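Local coordinates for thioredoxin-like protein (Bacteroides caccae ATCC 43185, PDB 4YOD) that is of uncharacterised function but probably acts as a thiol-disulfide oxidoreductase, joining an all-helical N-terminal region to a thioredoxin fold, at residues A[42-47]-A[90-95]; A[65-70]-A[114-119]. One frame throughout, in Å; residues are numbered along the deposited sequence. Where two conformers were deposited one is given.

Contact 1 of 2, residues A[42-47]-A[90-95]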
loop_
_atom_site.group_PDB
_atom_site.type_symbol
_atom_site.label_atom_id
_atom_site.label_comp_id
_atom_site.label_asym_id
_atom_site.label_seq_id
_atom_site.Cartn_x
_atom_site.Cartn_y
_atom_site.Cartn_z
ATOM N N VAL A 42 -3.912 26.237 -11.444
ATOM C CA VAL A 42 -2.485 25.942 -11.566
ATOM C C VAL A 42 -2.098 25.848 -13.061
ATOM O O VAL A 42 -2.845 25.293 -13.864
ATOM C CB VAL A 42 -2.159 24.643 -10.770
ATOM C CG1 VAL A 42 -0.748 24.125 -11.052
ATOM C CG2 VAL A 42 -2.350 24.873 -9.264
ATOM N N ASN A 43 -0.931 26.417 -13.413
ATOM C CA ASN A 43 -0.337 26.368 -14.750
ATOM C C ASN A 43 0.771 25.344 -14.690
ATOM O O ASN A 43 1.844 25.648 -14.148
ATOM C CB ASN A 43 0.207 27.768 -15.167
ATOM C CG ASN A 43 0.897 27.784 -16.527
ATOM O OD1 ASN A 43 0.921 26.786 -17.261
ATOM N ND2 ASN A 43 1.453 28.931 -16.908
ATOM N N PHE A 44 0.523 24.118 -15.209
ATOM C CA PHE A 44 1.536 23.065 -15.162
ATOM C C PHE A 44 2.700 23.270 -16.172
ATOM O O PHE A 44 3.660 22.506 -16.145
ATOM C CB PHE A 44 0.910 21.690 -15.332
ATOM C CG PHE A 44 0.160 21.226 -14.108
ATOM C CD1 PHE A 44 0.805 21.117 -12.874
ATOM C CD2 PHE A 44 -1.184 20.881 -14.185
ATOM C CE1 PHE A 44 0.120 20.655 -11.747
ATOM C CE2 PHE A 44 -1.866 20.409 -13.057
ATOM C CZ PHE A 44 -1.210 20.304 -11.843
ATOM N N ALA A 45 2.646 24.309 -16.988
ATOM C CA ALA A 45 3.730 24.659 -17.911
ATOM C C ALA A 45 4.629 25.764 -17.303
ATOM O O ALA A 45 5.591 26.191 -17.947
ATOM C CB ALA A 45 3.149 25.113 -19.235
ATOM N N ASP A 46 4.325 26.203 -16.053
ATOM C CA ASP A 46 5.017 27.268 -15.316
ATOM C C ASP A 46 6.281 26.778 -14.535
ATOM O O ASP A 46 6.575 25.583 -14.492
ATOM C CB ASP A 46 4.022 27.929 -14.338
ATOM C CG ASP A 46 4.171 29.420 -14.095
ATOM O OD1 ASP A 46 5.243 29.977 -14.435
ATOM O OD2 ASP A 46 3.229 30.027 -13.532
ATOM N N THR A 47 7.001 27.732 -13.893
ATOM C CA THR A 47 8.250 27.509 -13.146
ATOM C C THR A 47 8.004 27.333 -11.614
ATOM O O THR A 47 8.947 27.498 -10.829
ATOM C CB THR A 47 9.251 28.675 -13.464
ATOM O OG1 THR A 47 10.527 28.417 -12.870
ATOM C CG2 THR A 47 8.743 30.068 -13.034
ATOM N N LYS A 90 7.833 18.188 -19.477
ATOM C CA LYS A 90 8.541 16.989 -19.008
ATOM C C LYS A 90 9.132 17.161 -17.593
ATOM O O LYS A 90 9.074 16.233 -16.799
ATOM C CB LYS A 90 9.650 16.613 -20.006
ATOM C CG LYS A 90 10.290 15.262 -19.720
ATOM C CD LYS A 90 11.074 14.735 -20.924
ATOM C CE LYS A 90 11.980 13.564 -20.589
ATOM N NZ LYS A 90 11.343 12.608 -19.648
ATOM N N LYS A 91 9.702 18.327 -17.286
ATOM C CA LYS A 91 10.285 18.569 -15.966
ATOM C C LYS A 91 9.201 18.651 -14.841
ATOM O O LYS A 91 9.461 18.218 -13.715
ATOM C CB LYS A 91 11.139 19.831 -15.985
ATOM C CG LYS A 91 12.428 19.662 -16.791
ATOM C CD LYS A 91 13.351 20.873 -16.668
ATOM C CE LYS A 91 14.509 20.793 -17.634
ATOM N NZ LYS A 91 15.290 22.059 -17.675
ATOM N N VAL A 92 7.999 19.172 -15.154
ATOM C CA VAL A 92 6.880 19.248 -14.206
ATOM C C VAL A 92 6.286 17.827 -14.002
ATOM O O VAL A 92 5.996 17.438 -12.866
ATOM C CB VAL A 92 5.816 20.287 -14.638
ATOM C CG1 VAL A 92 4.629 20.295 -13.677
ATOM C CG2 VAL A 92 6.437 21.680 -14.698
ATOM N N PHE A 93 6.139 17.056 -15.096
ATOM C CA PHE A 93 5.665 15.663 -15.032
ATOM C C PHE A 93 6.550 14.863 -14.073
ATOM O O PHE A 93 6.028 14.191 -13.167
ATOM C CB PHE A 93 5.671 15.041 -16.448
ATOM C CG PHE A 93 5.212 13.594 -16.480
ATOM C CD1 PHE A 93 6.109 12.557 -16.244
ATOM C CD2 PHE A 93 3.904 13.270 -16.806
ATOM C CE1 PHE A 93 5.683 11.222 -16.274
ATOM C CE2 PHE A 93 3.484 11.936 -16.840
ATOM C CZ PHE A 93 4.380 10.926 -16.588
ATOM N N ALA A 94 7.889 14.996 -14.233
ATOM C CA ALA A 94 8.909 14.313 -13.420
ATOM C C ALA A 94 8.822 14.734 -11.953
ATOM O O ALA A 94 8.919 13.884 -11.069
ATOM C CB ALA A 94 10.306 14.611 -13.977
ATOM N N TYR A 95 8.619 16.040 -11.696
ATOM C CA TYR A 95 8.500 16.575 -10.336
ATOM C C TYR A 95 7.226 16.047 -9.624
ATOM O O TYR A 95 7.313 15.603 -8.484
ATOM C CB TYR A 95 8.531 18.119 -10.368
ATOM C CG TYR A 95 8.240 18.779 -9.039
ATOM C CD1 TYR A 95 9.244 18.961 -8.092
ATOM C CD2 TYR A 95 6.955 19.208 -8.720
ATOM C CE1 TYR A 95 8.973 19.540 -6.851
ATOM C CE2 TYR A 95 6.675 19.794 -7.487
ATOM C CZ TYR A 95 7.689 19.968 -6.560
ATOM O OH TYR A 95 7.406 20.536 -5.346
#
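The aromatic ring of Phe-44 meets Val-92 obliquely, its CD1 lying 4.0 Å from Val-92 CG1, while CG1 of Val-42, from the same loop, covers one face of the ring, offset toward the rim. The two side chains of the contact cross at about a right angle. Helix 72-85 adds Arg-85, whose side chain touches Phe-44 and whose NH2 donates a hydrogen bond to Val-42 O.

On the helix side Val-92 alone of residues 90-95 touches the loop. Its side chain sets out toward the loop, and the two methyls spread over the backbone there: Val-92 CG2 comes within 3.2 Å of Phe-44 O and 3.9 Å of Asp-46 O. With CG1 anti to the backbone N (chi1 177°), one methyl is carried to the ring and carbonyl of Phe-44 while the other reaches the two carbonyls. Phe-44 O is buried against the valine's methyls and has no hydrogen-bond partner in the model.

No hydrogen bond joins the segments; the loop keeps its shape by bonds of its own. Asn-43 OD1 accepts from Ala-45 N at 3.0 Å, the donor standing 50° out of the carbonyl plane, and Asp-46 N returns to Asn-43 O at 3.2 Å. Farther on, Asp-46 OD1 receives Thr-47 N at 2.9 Å on the anti side of the carboxylate.

The example illustrates how a compact turn can present an aromatic group and a carbonyl to a helix: a type I beta turn from Asn-43 to Asp-46, opened by an Asx turn, set against the first turn of helix 90-105 in the helical N-terminal region.

Contact 2 of 2, residues A[65-70]-A[114-119]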
loop_
_atom_site.group_PDB
_atom_site.type_symbol
_atom_site.label_atom_id
_atom_site.label_comp_id
_atom_site.label_asym_id
_atom_site.label_seq_id
_atom_site.Cartn_x
_atom_site.Cartn_y
_atom_site.Cartn_z
ATOM N N ASP A 65 -4.710 14.162 0.891
ATOM C CA ASP A 65 -5.613 14.095 2.044
ATOM C C ASP A 65 -7.102 14.161 1.629
ATOM O O ASP A 65 -7.912 13.370 2.124
ATOM C CB ASP A 65 -5.299 15.225 3.049
ATOM C CG ASP A 65 -4.253 14.885 4.101
ATOM O OD1 ASP A 65 -4.146 13.691 4.471
ATOM O OD2 ASP A 65 -3.585 15.821 4.602
ATOM N N ILE A 66 -7.469 15.106 0.729
ATOM C CA ILE A 66 -8.876 15.265 0.305
ATOM C C ILE A 66 -9.348 14.098 -0.588
ATOM O O ILE A 66 -10.550 13.835 -0.644
ATOM C CB ILE A 66 -9.201 16.642 -0.328
ATOM C CG1 ILE A 66 -8.429 16.888 -1.637
ATOM C CG2 ILE A 66 -8.996 17.774 0.691
ATOM C CD1 ILE A 66 -9.122 17.756 -2.602
ATOM N N LEU A 67 -8.409 13.351 -1.219
ATOM C CA LEU A 67 -8.728 12.171 -2.031
ATOM C C LEU A 67 -9.349 11.045 -1.195
ATOM O O LEU A 67 -10.062 10.195 -1.737
ATOM C CB LEU A 67 -7.485 11.644 -2.755
ATOM C CG LEU A 67 -6.938 12.509 -3.892
ATOM C CD1 LEU A 67 -5.608 11.969 -4.361
ATOM C CD2 LEU A 67 -7.940 12.654 -5.038
ATOM N N ASN A 68 -9.122 11.062 0.123
ATOM C CA ASN A 68 -9.706 10.065 1.030
ATOM C C ASN A 68 -11.199 10.295 1.304
ATOM O O ASN A 68 -11.848 9.402 1.853
ATOM C CB ASN A 68 -8.963 10.079 2.375
ATOM C CG ASN A 68 -7.569 9.521 2.320
ATOM O OD1 ASN A 68 -7.354 8.363 1.980
ATOM N ND2 ASN A 68 -6.597 10.314 2.718
ATOM N N HIS A 69 -11.732 11.485 0.988
ATOM C CA HIS A 69 -13.111 11.852 1.348
ATOM C C HIS A 69 -14.116 11.650 0.201
ATOM O O HIS A 69 -15.261 12.078 0.317
ATOM C CB HIS A 69 -13.166 13.314 1.864
ATOM C CG HIS A 69 -12.169 13.634 2.946
ATOM N ND1 HIS A 69 -11.697 14.925 3.130
ATOM C CD2 HIS A 69 -11.584 12.823 3.866
ATOM C CE1 HIS A 69 -10.844 14.858 4.141
ATOM N NE2 HIS A 69 -10.736 13.610 4.612
ATOM N N VAL A 70 -13.701 10.973 -0.886
ATOM C CA VAL A 70 -14.557 10.710 -2.042
ATOM C C VAL A 70 -14.534 9.211 -2.372
ATOM O O VAL A 70 -13.587 8.543 -1.954
ATOM C CB VAL A 70 -14.140 11.560 -3.283
ATOM C CG1 VAL A 70 -14.321 13.048 -3.029
ATOM C CG2 VAL A 70 -12.710 11.249 -3.754
ATOM N N GLU A 114 -1.557 2.402 -2.178
ATOM C CA GLU A 114 -1.313 1.788 -3.472
ATOM C C GLU A 114 -2.476 2.001 -4.430
ATOM O O GLU A 114 -2.236 2.124 -5.628
ATOM C CB GLU A 114 -1.024 0.318 -3.292
ATOM C CG GLU A 114 -0.607 -0.380 -4.557
ATOM C CD GLU A 114 -0.364 -1.852 -4.320
ATOM O OE1 GLU A 114 0.738 -2.176 -3.822
ATOM O OE2 GLU A 114 -1.271 -2.673 -4.610
ATOM N N GLU A 115 -3.709 2.080 -3.922
ATOM C CA GLU A 115 -4.865 2.348 -4.785
ATOM C C GLU A 115 -4.822 3.800 -5.347
ATOM O O GLU A 115 -5.402 4.055 -6.397
ATOM C CB GLU A 115 -6.185 2.067 -4.067
ATOM C CG GLU A 115 -6.514 0.572 -3.939
ATOM C CD GLU A 115 -6.543 -0.253 -5.215
ATOM O OE1 GLU A 115 -7.200 0.172 -6.195
ATOM O OE2 GLU A 115 -5.936 -1.349 -5.222
ATOM N N PHE A 116 -4.100 4.729 -4.691
ATOM C CA PHE A 116 -3.957 6.068 -5.263
ATOM C C PHE A 116 -2.727 6.115 -6.176
ATOM O O PHE A 116 -2.692 6.894 -7.120
ATOM C CB PHE A 116 -3.852 7.140 -4.162
ATOM C CG PHE A 116 -5.039 7.410 -3.256
ATOM C CD1 PHE A 116 -6.304 6.913 -3.562
ATOM C CD2 PHE A 116 -4.904 8.221 -2.132
ATOM C CE1 PHE A 116 -7.398 7.179 -2.726
ATOM C CE2 PHE A 116 -6.002 8.486 -1.301
ATOM C CZ PHE A 116 -7.232 7.951 -1.600
ATOM N N TYR A 117 -1.702 5.289 -5.899
ATOM C CA TYR A 117 -0.494 5.285 -6.711
ATOM C C TYR A 117 -0.681 4.553 -8.062
ATOM O O TYR A 117 -0.078 4.974 -9.054
ATOM C CB TYR A 117 0.680 4.689 -5.920
ATOM C CG TYR A 117 2.014 4.926 -6.585
ATOM C CD1 TYR A 117 2.450 6.219 -6.886
ATOM C CD2 TYR A 117 2.848 3.866 -6.907
ATOM C CE1 TYR A 117 3.667 6.437 -7.526
ATOM C CE2 TYR A 117 4.102 4.080 -7.473
ATOM C CZ TYR A 117 4.508 5.367 -7.781
ATOM O OH TYR A 117 5.710 5.526 -8.431
ATOM N N ILE A 118 -1.507 3.477 -8.115
ATOM C CA ILE A 118 -1.773 2.719 -9.361
ATOM C C ILE A 118 -2.232 3.666 -10.527
ATOM O O ILE A 118 -1.560 3.599 -11.563
ATOM C CB ILE A 118 -2.735 1.537 -9.115
ATOM C CG1 ILE A 118 -1.952 0.376 -8.416
ATOM C CG2 ILE A 118 -3.413 1.046 -10.413
ATOM C CD1 ILE A 118 -2.852 -0.659 -7.676
ATOM N N PRO A 119 -3.242 4.599 -10.402
ATOM C CA PRO A 119 -3.534 5.515 -11.537
ATOM C C PRO A 119 -2.337 6.412 -11.925
ATOM O O PRO A 119 -2.211 6.739 -13.103
ATOM C CB PRO A 119 -4.726 6.355 -11.050
ATOM C CG PRO A 119 -4.781 6.171 -9.579
ATOM C CD PRO A 119 -4.193 4.812 -9.290
#
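Phe-116 reaches from helix 114-125 to the chain around the end of helix 53-66, in an all-helical region that belongs to a family of unknown function (DUF5106) grouped with TPR proteins, consistent with a helical-repeat-like array. Its CB sets out toward residues 65-70, and CG lies beside the backbone N (chi1 -66°) and anti to the carbonyl carbon, which aims the ring at Leu-67 and Asn-68. Along the ring the contacts gather at the far end. Phe-116 CE2 lies 3.8 Å from Leu-67 CB. At the tip, Phe-116 CZ approaches Leu-67 O to 3.6 Å.

Leu-67 CB also forms an off-centre CH-pi contact with the Phe-116 ring, 29° off the normal. The carbonyl of the same residue meets the ring obliquely, so side chain and backbone of Leu-67 both take part. Around this pair, Ile-79 of helix 72-85 touches both Leu-67 and Phe-116, Val-35 of helix 27-37 packs on Leu-67, and Leu-104 of helix 90-105 on Phe-116.

The Asn-68 and Phe-116 side chains cross at about a right angle, although their amide and ring planes are only 42° apart. Asn-68 ND2 turns back to Asp-65 O in a weak hydrogen bond, while Asn-68 OD1, oblique to the ring, lies 3.6 Å from both CE2 and CZ of Phe-116.

How the contacts relate
From the N terminus, the chain passes helix 27-37 and enters the loop that holds residues 42-47, then helix 53-66, at whose end residues 65-70 begin contact 2. After helix 72-85, the start of helix 90-105 closes contact 1, bringing back a chain 43 residues on; helix 114-125 then closes contact 2 over a similar span of 44. The two loops therefore cross rather than nest. Their centres lie 21 Å apart and their nearest atoms about 9 Å, without touching. Contact 1 ties an interhelical loop to helix 90-105, whereas contact 2 joins the end of helix 53-66 to helix 114-125, which follows helix 90-105 in the chain.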